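Local coordinates for protein acetylxylan esterase / glucomannan deacetylase (Cellvibrio japonicus, PDB 2W9X) that removes acetyl groups from plant cell wall xylan and, with a large preference, glucomannan, as a secreted family 2 carbohydrate esterase, at residues B[66-79]-B[87-99]. Residues are numbered along the deposited sequence; the frame is centred on the assembly and turned at random.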
ATOM      1  N   LEU B  66      32.442  20.371  27.473  1.00 43.96           N
ATOM      2  CA  LEU B  66      31.107  19.791  27.621  1.00 43.26           C
ATOM      3  C   LEU B  66      31.093  18.671  28.665  1.00 43.16           C
ATOM      4  O   LEU B  66      31.996  17.836  28.715  1.00 43.02           O
ATOM      5  CB  LEU B  66      30.595  19.264  26.268  1.00 43.14           C
ATOM      6  CG  LEU B  66      29.121  18.882  26.091  1.00 42.72           C
ATOM      7  CD1 LEU B  66      28.197  20.106  26.190  1.00 42.10           C
ATOM      8  CD2 LEU B  66      28.930  18.174  24.767  1.00 42.74           C
ATOM      9  N   THR B  67      30.063  18.673  29.503  1.00 42.88           N
ATOM     10  CA  THR B  67      29.830  17.587  30.442  1.00 42.69           C
ATOM     11  C   THR B  67      28.409  17.065  30.257  1.00 42.62           C
ATOM     12  O   THR B  67      27.452  17.838  30.092  1.00 42.93           O
ATOM     13  CB  THR B  67      30.054  18.033  31.911  1.00 42.82           C
ATOM     14  OG1 THR B  67      31.436  18.358  32.107  1.00 43.50           O
ATOM     15  CG2 THR B  67      29.668  16.933  32.902  1.00 42.34           C
ATOM     16  N   LEU B  68      28.288  15.746  30.273  1.00 41.80           N
ATOM     17  CA  LEU B  68      27.003  15.085  30.284  1.00 41.19           C
ATOM     18  C   LEU B  68      26.750  14.584  31.698  1.00 41.21           C
ATOM     19  O   LEU B  68      27.575  13.862  32.258  1.00 41.08           O
ATOM     20  CB  LEU B  68      27.006  13.913  29.299  1.00 40.79           C
ATOM     21  CG  LEU B  68      26.741  14.125  27.807  1.00 41.05           C
ATOM     22  CD1 LEU B  68      27.829  14.927  27.101  1.00 39.40           C
ATOM     23  CD2 LEU B  68      26.615  12.761  27.152  1.00 40.15           C
ATOM     24  N   LYS B  69      25.624  14.992  32.282  1.00 41.24           N
ATOM     25  CA  LYS B  69      25.214  14.494  33.587  1.00 41.26           C
ATOM     26  C   LYS B  69      24.275  13.320  33.394  1.00 41.26           C
ATOM     27  O   LYS B  69      23.210  13.458  32.783  1.00 41.23           O
ATOM     28  CB  LYS B  69      24.512  15.582  34.400  1.00 41.79           C
ATOM     29  CG  LYS B  69      25.390  16.719  34.878  1.00 41.90           C
ATOM     30  CD  LYS B  69      24.621  17.592  35.857  1.00 44.88           C
ATOM     31  CE  LYS B  69      24.756  17.120  37.314  1.00 45.77           C
ATOM     32  NZ  LYS B  69      25.992  17.636  37.975  1.00 45.38           N
ATOM     33  N   PHE B  70      24.670  12.172  33.930  1.00 41.21           N
ATOM     34  CA  PHE B  70      23.894  10.937  33.812  1.00 41.37           C
ATOM     35  C   PHE B  70      23.300  10.514  35.149  1.00 41.45           C
ATOM     36  O   PHE B  70      23.879  10.780  36.199  1.00 41.33           O
ATOM     37  CB  PHE B  70      24.798   9.791  33.356  1.00 41.19           C
ATOM     38  CG  PHE B  70      25.097   9.772  31.888  1.00 41.55           C
ATOM     39  CD1 PHE B  70      24.134   9.348  30.967  1.00 42.77           C
ATOM     40  CD2 PHE B  70      26.371  10.101  31.425  1.00 42.19           C
ATOM     41  CE1 PHE B  70      24.429   9.299  29.609  1.00 42.12           C
ATOM     42  CE2 PHE B  70      26.677  10.053  30.067  1.00 42.72           C
ATOM     43  CZ  PHE B  70      25.710   9.652  29.158  1.00 41.41           C
ATOM     44  N   ASP B  71      22.150   9.851  35.098  1.00 41.67           N
ATOM     45  CA  ASP B  71      21.693   8.970  36.175  1.00 41.92           C
ATOM     46  C   ASP B  71      21.101   7.733  35.512  1.00 41.84           C
ATOM     47  O   ASP B  71      19.873   7.570  35.429  1.00 41.59           O
ATOM     48  CB  ASP B  71      20.682   9.652  37.105  1.00 42.51           C
ATOM     49  CG  ASP B  71      20.427   8.851  38.392  1.00 43.76           C
ATOM     50  OD1 ASP B  71      21.245   7.974  38.741  1.00 46.23           O
ATOM     51  OD2 ASP B  71      19.406   9.095  39.065  1.00 45.83           O
ATOM     52  N   ASP B  72      21.990   6.883  35.000  1.00 41.66           N
ATOM     53  CA  ASP B  72      21.587   5.741  34.195  1.00 41.28           C
ATOM     54  C   ASP B  72      22.617   4.598  34.262  1.00 41.52           C
ATOM     55  O   ASP B  72      23.672   4.655  33.612  1.00 41.05           O
ATOM     56  CB  ASP B  72      21.372   6.197  32.744  1.00 41.12           C
ATOM     57  CG  ASP B  72      20.659   5.155  31.889  1.00 40.15           C
ATOM     58  OD1 ASP B  72      20.731   3.946  32.191  1.00 39.49           O
ATOM     59  OD2 ASP B  72      20.015   5.565  30.900  1.00 38.78           O
ATOM     60  N   ASP B  73      22.304   3.573  35.056  1.00 41.40           N
ATOM     61  CA  ASP B  73      23.109   2.349  35.089  1.00 41.91           C
ATOM     62  C   ASP B  73      22.411   1.197  34.351  1.00 41.47           C
ATOM     63  O   ASP B  73      22.709   0.026  34.587  1.00 41.92           O
ATOM     64  CB  ASP B  73      23.439   1.949  36.541  1.00 42.18           C
ATOM     65  CG  ASP B  73      22.216   1.451  37.315  1.00 43.48           C
ATOM     66  OD1 ASP B  73      21.070   1.651  36.852  1.00 43.83           O
ATOM     67  OD2 ASP B  73      22.406   0.860  38.403  1.00 45.80           O
ATOM     68  N   GLN B  74      21.481   1.541  33.464  1.00 40.96           N
ATOM     69  CA  GLN B  74      20.657   0.548  32.779  1.00 40.43           C
ATOM     70  C   GLN B  74      21.005   0.409  31.304  1.00 40.10           C
ATOM     71  O   GLN B  74      20.825  -0.650  30.733  1.00 40.24           O
ATOM     72  CB  GLN B  74      19.171   0.909  32.913  1.00 40.50           C
ATOM     73  CG  GLN B  74      18.619   0.816  34.337  1.00 40.33           C
ATOM     74  CD  GLN B  74      18.668  -0.596  34.868  1.00 40.36           C
ATOM     75  OE1 GLN B  74      18.132  -1.515  34.261  1.00 42.26           O
ATOM     76  NE2 GLN B  74      19.319  -0.777  36.004  1.00 41.42           N
ATOM     77  N   ASN B  75      21.492   1.488  30.697  1.00 39.85           N
ATOM     78  CA  ASN B  75      21.716   1.538  29.254  1.00 38.87           C
ATOM     79  C   ASN B  75      23.170   1.628  28.814  1.00 38.34           C
ATOM     80  O   ASN B  75      24.027   2.117  29.545  1.00 38.14           O
ATOM     81  CB  ASN B  75      20.962   2.728  28.662  1.00 38.50           C
ATOM     82  CG  ASN B  75      19.475   2.562  28.746  1.00 39.00           C
ATOM     83  OD1 ASN B  75      18.796   3.255  29.526  1.00 39.38           O
ATOM     84  ND2 ASN B  75      18.946   1.627  27.970  1.00 35.76           N
ATOM     85  N   ILE B  76      23.428   1.148  27.600  1.00 37.68           N
ATOM     86  CA  ILE B  76      24.623   1.523  26.857  1.00 36.83           C
ATOM     87  C   ILE B  76      24.190   2.650  25.918  1.00 37.24           C
ATOM     88  O   ILE B  76      23.079   2.617  25.370  1.00 37.11           O
ATOM     89  CB  ILE B  76      25.227   0.341  26.040  1.00 36.51           C
ATOM     90  CG1 ILE B  76      25.378  -0.920  26.904  1.00 35.57           C
ATOM     91  CG2 ILE B  76      26.575   0.740  25.420  1.00 36.31           C
ATOM     92  CD1 ILE B  76      25.840  -2.189  26.126  1.00 36.30           C
ATOM     93  N   PHE B  77      25.064   3.644  25.754  1.00 37.01           N
ATOM     94  CA  PHE B  77      24.818   4.786  24.884  1.00 37.39           C
ATOM     95  C   PHE B  77      25.957   4.899  23.904  1.00 37.44           C
ATOM     96  O   PHE B  77      27.058   4.427  24.167  1.00 37.11           O
ATOM     97  CB  PHE B  77      24.823   6.110  25.682  1.00 37.27           C
ATOM     98  CG  PHE B  77      23.728   6.232  26.694  1.00 38.04           C
ATOM     99  CD1 PHE B  77      22.525   6.854  26.362  1.00 38.40           C
ATOM    100  CD2 PHE B  77      23.908   5.758  27.989  1.00 39.27           C
ATOM    101  CE1 PHE B  77      21.502   6.985  27.304  1.00 39.82           C
ATOM    102  CE2 PHE B  77      22.900   5.889  28.939  1.00 39.24           C
ATOM    103  CZ  PHE B  77      21.697   6.503  28.598  1.00 39.19           C
ATOM    104  N   ARG B  78      25.701   5.566  22.785  1.00 38.16           N
ATOM    105  CA  ARG B  78      26.799   6.147  22.036  1.00 39.20           C
ATOM    106  C   ARG B  78      26.689   7.673  21.967  1.00 38.77           C
ATOM    107  O   ARG B  78      25.582   8.245  21.983  1.00 38.68           O
ATOM    108  CB  ARG B  78      26.991   5.481  20.661  1.00 39.65           C
ATOM    109  CG  ARG B  78      25.918   5.770  19.646  1.00 40.63           C
ATOM    110  CD  ARG B  78      26.035   4.865  18.423  1.00 40.69           C
ATOM    111  NE  ARG B  78      25.078   5.313  17.407  1.00 43.24           N
ATOM    112  CZ  ARG B  78      24.907   4.760  16.215  1.00 43.02           C
ATOM    113  NH1 ARG B  78      24.015   5.284  15.387  1.00 43.18           N
ATOM    114  NH2 ARG B  78      25.616   3.698  15.851  1.00 42.82           N
ATOM    115  N   LEU B  79      27.853   8.316  21.936  1.00 38.54           N
ATOM    116  CA  LEU B  79      27.953   9.766  21.867  1.00 38.27           C
ATOM    117  C   LEU B  79      28.585  10.175  20.546  1.00 38.34           C
ATOM    118  O   LEU B  79      29.676   9.730  20.209  1.00 38.15           O
ATOM    119  CB  LEU B  79      28.763  10.301  23.053  1.00 38.15           C
ATOM    120  CG  LEU B  79      29.014  11.806  23.203  1.00 37.82           C
ATOM    121  CD1 LEU B  79      27.715  12.536  23.462  1.00 36.97           C
ATOM    122  CD2 LEU B  79      29.978  12.051  24.355  1.00 38.18           C
ATOM    123  N   VAL B  87      31.386   7.295  20.281  1.00 42.32           N
ATOM    124  CA  VAL B  87      32.090   6.756  21.439  1.00 42.40           C
ATOM    125  C   VAL B  87      31.082   6.078  22.382  1.00 42.25           C
ATOM    126  O   VAL B  87      30.025   6.645  22.701  1.00 42.04           O
ATOM    127  CB  VAL B  87      33.039   7.830  22.112  1.00 42.67           C
ATOM    128  CG1 VAL B  87      32.300   9.108  22.435  1.00 43.15           C
ATOM    129  CG2 VAL B  87      33.758   7.282  23.342  1.00 42.92           C
ATOM    130  N   VAL B  88      31.400   4.847  22.781  1.00 42.08           N
ATOM    131  CA  VAL B  88      30.527   4.034  23.641  1.00 41.84           C
ATOM    132  C   VAL B  88      30.551   4.503  25.107  1.00 41.83           C
ATOM    133  O   VAL B  88      31.623   4.670  25.703  1.00 41.43           O
ATOM    134  CB  VAL B  88      30.898   2.523  23.563  1.00 41.72           C
ATOM    135  CG1 VAL B  88      30.078   1.695  24.542  1.00 41.04           C
ATOM    136  CG2 VAL B  88      30.686   1.998  22.158  1.00 42.05           C
ATOM    137  N   ILE B  89      29.362   4.712  25.674  1.00 41.63           N
ATOM    138  CA  ILE B  89      29.208   4.989  27.103  1.00 41.64           C
ATOM    139  C   ILE B  89      28.313   3.917  27.728  1.00 41.39           C
ATOM    140  O   ILE B  89      27.103   3.870  27.491  1.00 41.55           O
ATOM    141  CB  ILE B  89      28.673   6.408  27.359  1.00 41.56           C
ATOM    142  CG1 ILE B  89      29.558   7.446  26.653  1.00 42.04           C
ATOM    143  CG2 ILE B  89      28.624   6.696  28.852  1.00 41.97           C
ATOM    144  CD1 ILE B  89      28.875   8.788  26.426  1.00 43.49           C
ATOM    145  N   ASN B  90      28.931   3.061  28.531  1.00 41.36           N
ATOM    146  CA  ASN B  90      28.322   1.829  29.012  1.00 41.79           C
ATOM    147  C   ASN B  90      27.864   1.907  30.471  1.00 41.73           C
ATOM    148  O   ASN B  90      28.694   1.897  31.378  1.00 41.72           O
ATOM    149  CB  ASN B  90      29.333   0.684  28.825  1.00 42.26           C
ATOM    150  CG  ASN B  90      28.742  -0.684  29.095  1.00 43.43           C
ATOM    151  OD1 ASN B  90      28.061  -0.898  30.097  1.00 44.51           O
ATOM    152  ND2 ASN B  90      29.015  -1.629  28.201  1.00 45.45           N
ATOM    153  N   LYS B  91      26.549   1.965  30.696  1.00 41.36           N
ATOM    154  CA  LYS B  91      25.993   2.099  32.054  1.00 41.76           C
ATOM    155  C   LYS B  91      26.787   3.094  32.922  1.00 42.32           C
ATOM    156  O   LYS B  91      27.364   2.710  33.949  1.00 42.35           O
ATOM    157  CB  LYS B  91      25.922   0.741  32.750  1.00 41.39           C
ATOM    158  CG  LYS B  91      25.027  -0.250  32.069  1.00 41.69           C
ATOM    159  CD  LYS B  91      25.008  -1.555  32.826  1.00 41.03           C
ATOM    160  CE  LYS B  91      23.933  -2.450  32.269  1.00 40.33           C
ATOM    161  NZ  LYS B  91      23.763  -3.684  33.065  1.00 39.93           N
ATOM    162  N   PRO B  92      26.821   4.377  32.513  1.00 42.82           N
ATOM    163  CA  PRO B  92      27.611   5.390  33.223  1.00 42.98           C
ATOM    164  C   PRO B  92      27.223   5.563  34.699  1.00 43.28           C
ATOM    165  O   PRO B  92      28.056   5.959  35.511  1.00 43.09           O
ATOM    166  CB  PRO B  92      27.297   6.674  32.446  1.00 42.89           C
ATOM    167  CG  PRO B  92      25.976   6.396  31.780  1.00 42.79           C
ATOM    168  CD  PRO B  92      26.101   4.966  31.369  1.00 42.77           C
ATOM    169  N   GLY B  93      25.965   5.275  35.027  1.00 43.75           N
ATOM    170  CA  GLY B  93      25.454   5.416  36.387  1.00 44.34           C
ATOM    171  C   GLY B  93      25.139   6.857  36.749  1.00 44.87           C
ATOM    172  O   GLY B  93      24.759   7.654  35.890  1.00 44.82           O
ATOM    173  N   LYS B  94      25.291   7.183  38.030  1.00 45.29           N
ATOM    174  CA  LYS B  94      25.100   8.543  38.512  1.00 45.78           C
ATOM    175  C   LYS B  94      26.450   9.252  38.493  1.00 45.93           C
ATOM    176  O   LYS B  94      27.183   9.228  39.479  1.00 46.13           O
ATOM    177  CB  LYS B  94      24.508   8.532  39.926  1.00 45.88           C
ATOM    178  CG  LYS B  94      23.978   9.873  40.412  1.00 46.31           C
ATOM    179  CD  LYS B  94      23.111   9.682  41.644  1.00 47.53           C
ATOM    180  CE  LYS B  94      22.171  10.858  41.843  1.00 49.02           C
ATOM    181  NZ  LYS B  94      21.370  10.707  43.096  1.00 50.38           N
ATOM    182  N   VAL B  95      26.781   9.857  37.353  1.00 46.04           N
ATOM    183  CA  VAL B  95      28.081  10.507  37.160  1.00 46.22           C
ATOM    184  C   VAL B  95      27.988  11.743  36.264  1.00 46.24           C
ATOM    185  O   VAL B  95      27.009  11.931  35.523  1.00 45.87           O
ATOM    186  CB  VAL B  95      29.158   9.548  36.543  1.00 46.37           C
ATOM    187  CG1 VAL B  95      29.513   8.406  37.497  1.00 46.56           C
ATOM    188  CG2 VAL B  95      28.722   9.019  35.168  1.00 46.00           C
ATOM    189  N   ASP B  96      29.024  12.577  36.355  1.00 46.02           N
ATOM    190  CA  ASP B  96      29.277  13.624  35.376  1.00 46.01           C
ATOM    191  C   ASP B  96      30.329  13.126  34.392  1.00 45.57           C
ATOM    192  O   ASP B  96      31.452  12.788  34.776  1.00 45.37           O
ATOM    193  CB  ASP B  96      29.732  14.913  36.058  1.00 46.34           C
ATOM    194  CG  ASP B  96      28.668  15.498  36.961  1.00 47.90           C
ATOM    195  OD1 ASP B  96      28.299  14.837  37.962  1.00 48.84           O
ATOM    196  OD2 ASP B  96      28.205  16.624  36.673  1.00 50.49           O
ATOM    197  N   TYR B  97      29.947  13.080  33.120  1.00 45.04           N
ATOM    198  CA  TYR B  97      30.780  12.507  32.074  1.00 44.92           C
ATOM    199  C   TYR B  97      31.478  13.600  31.252  1.00 44.95           C
ATOM    200  O   TYR B  97      30.810  14.359  30.548  1.00 45.05           O
ATOM    201  CB  TYR B  97      29.932  11.586  31.175  1.00 44.40           C
ATOM    202  CG  TYR B  97      30.706  10.954  30.043  1.00 44.05           C
ATOM    203  CD1 TYR B  97      30.886  11.633  28.841  1.00 43.33           C
ATOM    204  CD2 TYR B  97      31.256   9.679  30.172  1.00 43.34           C
ATOM    205  CE1 TYR B  97      31.601  11.072  27.804  1.00 43.94           C
ATOM    206  CE2 TYR B  97      31.974   9.107  29.135  1.00 43.06           C
ATOM    207  CZ  TYR B  97      32.140   9.814  27.953  1.00 43.72           C
ATOM    208  OH  TYR B  97      32.846   9.279  26.902  1.00 44.50           O
ATOM    209  N   PRO B  98      32.823  13.672  31.332  1.00 45.02           N
ATOM    210  CA  PRO B  98      33.593  14.659  30.565  1.00 45.23           C
ATOM    211  C   PRO B  98      33.910  14.176  29.144  1.00 45.42           C
ATOM    212  O   PRO B  98      34.314  13.024  28.952  1.00 45.87           O
ATOM    213  CB  PRO B  98      34.880  14.829  31.392  1.00 45.25           C
ATOM    214  CG  PRO B  98      34.852  13.732  32.456  1.00 45.33           C
ATOM    215  CD  PRO B  98      33.700  12.823  32.156  1.00 45.00           C
ATOM    216  N   VAL B  99      33.732  15.055  28.161  1.00 45.38           N
ATOM    217  CA  VAL B  99      33.786  14.653  26.752  1.00 45.56           C
ATOM    218  C   VAL B  99      35.217  14.533  26.211  1.00 45.60           C
ATOM    219  O   VAL B  99      36.158  15.090  26.774  1.00 45.63           O
ATOM    220  CB  VAL B  99      32.922  15.592  25.857  1.00 45.55           C
ATOM    221  CG1 VAL B  99      33.107  15.269  24.378  1.00 45.56           C
ATOM    222  CG2 VAL B  99      31.452  15.480  26.234  1.00 45.44           C
TER
HETATM  223  O   HOH W   1      23.331  -2.495  35.949  1.00 58.04           O
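P92 and F70 meet where the chain passes between two antiparallel strand pairs: CG of the proline sits over one face of the phenylalanine ring, a CH-pi contact 3.6 Å from the centroid and 16° off its normal. At the edge of the same ring, in plane, lies Y97 CB, 3.8 Å from F70 CE2. F70 CE1 in turn lies over one face of the F77 ring near its rim, and I89 CD1 likewise over Y97. I89 reaches the other pair through CD1 on Y97 and CG2 on F70, and within its own pair CD1 meets L79 CB at 3.7 Å. L79, with CG anti to the backbone N, sends CD2 to Y97 CE1 across the interior.

Strand 67-72 pairs with 95-98, and 76-79 with 87-90; the two pairs are joined through one bend, where both segments turn from one sheet to the other, and the register shifts by one residue between D72 and I76. At the bend, D72 and G93 exchange backbone bonds, N to O each way, but both donors stand about 60° out of the carbonyl planes. D72 OD1 turns back to accept from Q74 N at 2.8 Å, an Asx turn widened to an Asx motif by N75 N, while OD2 goes to Y50. K91 N closes on N75 O; its extended side chain runs past D73 O, and a water links that oxygen to K91 NZ.

On the outward face K69, bent at chi3 (89°) and chi4, doubles back so that NZ reaches the syn lone pair of D96 OD2 at 2.8 Å. The D71 carboxylate forms its salt bridge with R123, and R78, on the other sheet, forms one with E112. Residues L111 and F127 pack against the inner face. Two antiparallel sheets thus enclose one aromatic and aliphatic core, as in the beta-sandwich, jelly-roll-like N-terminal domain of CE2 esterases.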